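Local structure of lactococcal prophage ps3 protein 05 (Staphylococcus epidermidis ATCC 12228, 3G8W) at residues N93-E96 with I97-R100. The protein is a probable acetyltransferase of the GNAT superfamily, whose members typically transfer an acetyl group from acetyl-CoA to an amine. Numbering follows the deposited sequence.
Sequences NNDE and IVNR
Asp95 is the N-cap of helix 96-112, and its short side chain reaches forward so that the carboxylate accepts from Val98 N in the first turn. The bond from Val98 N to Asp95 OD2 is 3.1 Å long, with an N-H...O angle of 158°; the donor lies well above the carboxylate plane rather than in it. Asp95 carries its carboxylate over the start of the helix, where the first amides have no preceding turn to pair with, because chi1 of -174° sets CG opposite its own N. Aspartate suits this place because its single methylene keeps the acceptor close to the backbone, and its negative charge probably interacts favourably with the helix dipole. The Asp95 and Val98 side chains cross at about a right angle, with the methyl CG2 of Val98 against the carboxylate. Regular i to i+4 bonding starts at the cap itself: Asn99 N donates to Asp95 O at 3.2 Å, and Arg100 N to Glu96 O at 2.9 Å. One turn apart, Glu96 and Arg100 have opposite charges; Glu96 OE2 comes to the rim of the guanidinium, roughly level with it, but 4.3 Å from Arg100 NH2 is too far for a salt bridge. Arg100 NH1 hydrogen-bonds Ser135 OG of helix 127-136, whose Phe132 touches Glu96, Asn99 and Arg100. Buried Asn99 suits its place because its side-chain ND2 hydrogen-bonds Asn89 OD1 on strand 83-91, while Val98 packs on Val67 and Ala68 of strand 65-74, seating the helix start against the sheet.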
ATOM      1  N   ASN B  93     -19.216 -18.761 -10.831  1.00 53.99           N
ATOM      2  CA  ASN B  93     -19.184 -19.502 -12.097  1.00 56.12           C
ATOM      3  C   ASN B  93     -18.158 -18.976 -13.089  1.00 57.57           C
ATOM      4  O   ASN B  93     -17.884 -19.601 -14.108  1.00 58.45           O
ATOM      5  CB  ASN B  93     -20.564 -19.550 -12.741  1.00 56.56           C
ATOM      6  CG  ASN B  93     -21.563 -20.297 -11.898  1.00 57.07           C
ATOM      7  OD1 ASN B  93     -21.539 -21.524 -11.828  1.00 57.57           O
ATOM      8  ND2 ASN B  93     -22.453 -19.561 -11.247  1.00 57.33           N
ATOM      9  N   ASN B  94     -17.558 -17.835 -12.782  1.00 59.36           N
ATOM     10  CA  ASN B  94     -16.656 -17.215 -13.722  1.00 59.69           C
ATOM     11  C   ASN B  94     -17.476 -16.646 -14.884  1.00 59.00           C
ATOM     12  O   ASN B  94     -17.155 -16.853 -16.052  1.00 59.59           O
ATOM     13  CB  ASN B  94     -15.640 -18.248 -14.221  1.00 60.87           C
ATOM     14  CG  ASN B  94     -14.358 -17.609 -14.701  1.00 62.29           C
ATOM     15  OD1 ASN B  94     -14.063 -16.447 -14.371  1.00 62.53           O
ATOM     16  ND2 ASN B  94     -13.581 -18.359 -15.485  1.00 61.94           N
ATOM     17  N   ASP B  95     -18.570 -15.972 -14.547  1.00 57.58           N
ATOM     18  CA  ASP B  95     -19.342 -15.240 -15.523  1.00 56.23           C
ATOM     19  C   ASP B  95     -18.651 -13.893 -15.788  1.00 55.33           C
ATOM     20  O   ASP B  95     -18.716 -12.955 -14.985  1.00 55.18           O
ATOM     21  CB  ASP B  95     -20.780 -15.079 -15.035  1.00 56.95           C
ATOM     22  CG  ASP B  95     -21.690 -14.450 -16.073  1.00 58.07           C
ATOM     23  OD1 ASP B  95     -22.913 -14.749 -16.077  1.00 58.68           O
ATOM     24  OD2 ASP B  95     -21.188 -13.636 -16.879  1.00 58.96           O
ATOM     25  N   GLU B  96     -17.970 -13.822 -16.920  1.00 53.81           N
ATOM     26  CA  GLU B  96     -17.245 -12.633 -17.311  1.00 52.74           C
ATOM     27  C   GLU B  96     -18.114 -11.489 -17.811  1.00 51.44           C
ATOM     28  O   GLU B  96     -17.714 -10.333 -17.698  1.00 51.16           O
ATOM     29  CB  GLU B  96     -16.252 -12.977 -18.389  1.00 53.99           C
ATOM     30  CG  GLU B  96     -14.827 -12.884 -17.956  1.00 56.62           C
ATOM     31  CD  GLU B  96     -13.887 -12.995 -19.144  1.00 58.07           C
ATOM     32  OE1 GLU B  96     -12.658 -13.199 -18.930  1.00 58.22           O
ATOM     33  OE2 GLU B  96     -14.401 -12.879 -20.296  1.00 58.77           O
ATOM     34  N   ILE B  97     -19.269 -11.791 -18.400  1.00 49.45           N
ATOM     35  CA  ILE B  97     -20.153 -10.729 -18.871  1.00 48.26           C
ATOM     36  C   ILE B  97     -20.498  -9.862 -17.673  1.00 49.31           C
ATOM     37  O   ILE B  97     -20.513  -8.626 -17.757  1.00 50.01           O
ATOM     38  CB  ILE B  97     -21.432 -11.277 -19.520  1.00 46.72           C
ATOM     39  CG1 ILE B  97     -21.188 -11.627 -20.983  1.00 46.11           C
ATOM     40  CG2 ILE B  97     -22.541 -10.266 -19.485  1.00 46.21           C
ATOM     41  CD1 ILE B  97     -20.739 -13.031 -21.210  1.00 45.81           C
ATOM     42  N   VAL B  98     -20.733 -10.540 -16.551  1.00 49.14           N
ATOM     43  CA  VAL B  98     -21.138  -9.920 -15.301  1.00 48.55           C
ATOM     44  C   VAL B  98     -19.986  -9.170 -14.638  1.00 47.83           C
ATOM     45  O   VAL B  98     -20.171  -8.045 -14.191  1.00 48.44           O
ATOM     46  CB  VAL B  98     -21.713 -10.985 -14.333  1.00 48.88           C
ATOM     47  CG1 VAL B  98     -22.031 -10.387 -12.986  1.00 48.58           C
ATOM     48  CG2 VAL B  98     -22.957 -11.619 -14.935  1.00 49.29           C
ATOM     49  N   ASN B  99     -18.811  -9.790 -14.558  1.00 46.64           N
ATOM     50  CA  ASN B  99     -17.655  -9.148 -13.936  1.00 45.86           C
ATOM     51  C   ASN B  99     -17.275  -7.872 -14.698  1.00 44.76           C
ATOM     52  O   ASN B  99     -17.042  -6.831 -14.099  1.00 43.60           O
ATOM     53  CB  ASN B  99     -16.464 -10.112 -13.862  1.00 47.33           C
ATOM     54  CG  ASN B  99     -15.449  -9.721 -12.787  1.00 49.60           C
ATOM     55  OD1 ASN B  99     -15.788  -9.518 -11.622  1.00 50.64           O
ATOM     56  ND2 ASN B  99     -14.192  -9.638 -13.173  1.00 50.74           N
ATOM     57  N   ARG B 100     -17.234  -7.961 -16.029  1.00 44.04           N
ATOM     58  CA  ARG B 100     -16.950  -6.812 -16.886  1.00 41.78           C
ATOM     59  C   ARG B 100     -17.902  -5.682 -16.545  1.00 42.77           C
ATOM     60  O   ARG B 100     -17.497  -4.534 -16.476  1.00 44.15           O
ATOM     61  CB  ARG B 100     -17.041  -7.184 -18.353  1.00 38.25           C
ATOM     62  CG  ARG B 100     -16.804  -6.055 -19.283  1.00 36.36           C
ATOM     63  CD  ARG B 100     -16.770  -6.506 -20.739  1.00 36.72           C
ATOM     64  NE  ARG B 100     -15.901  -7.665 -20.980  1.00 37.68           N
ATOM     65  CZ  ARG B 100     -14.579  -7.615 -21.170  1.00 37.66           C
ATOM     66  NH1 ARG B 100     -13.932  -6.465 -21.154  1.00 38.33           N
ATOM     67  NH2 ARG B 100     -13.894  -8.725 -21.373  1.00 37.38           N
TER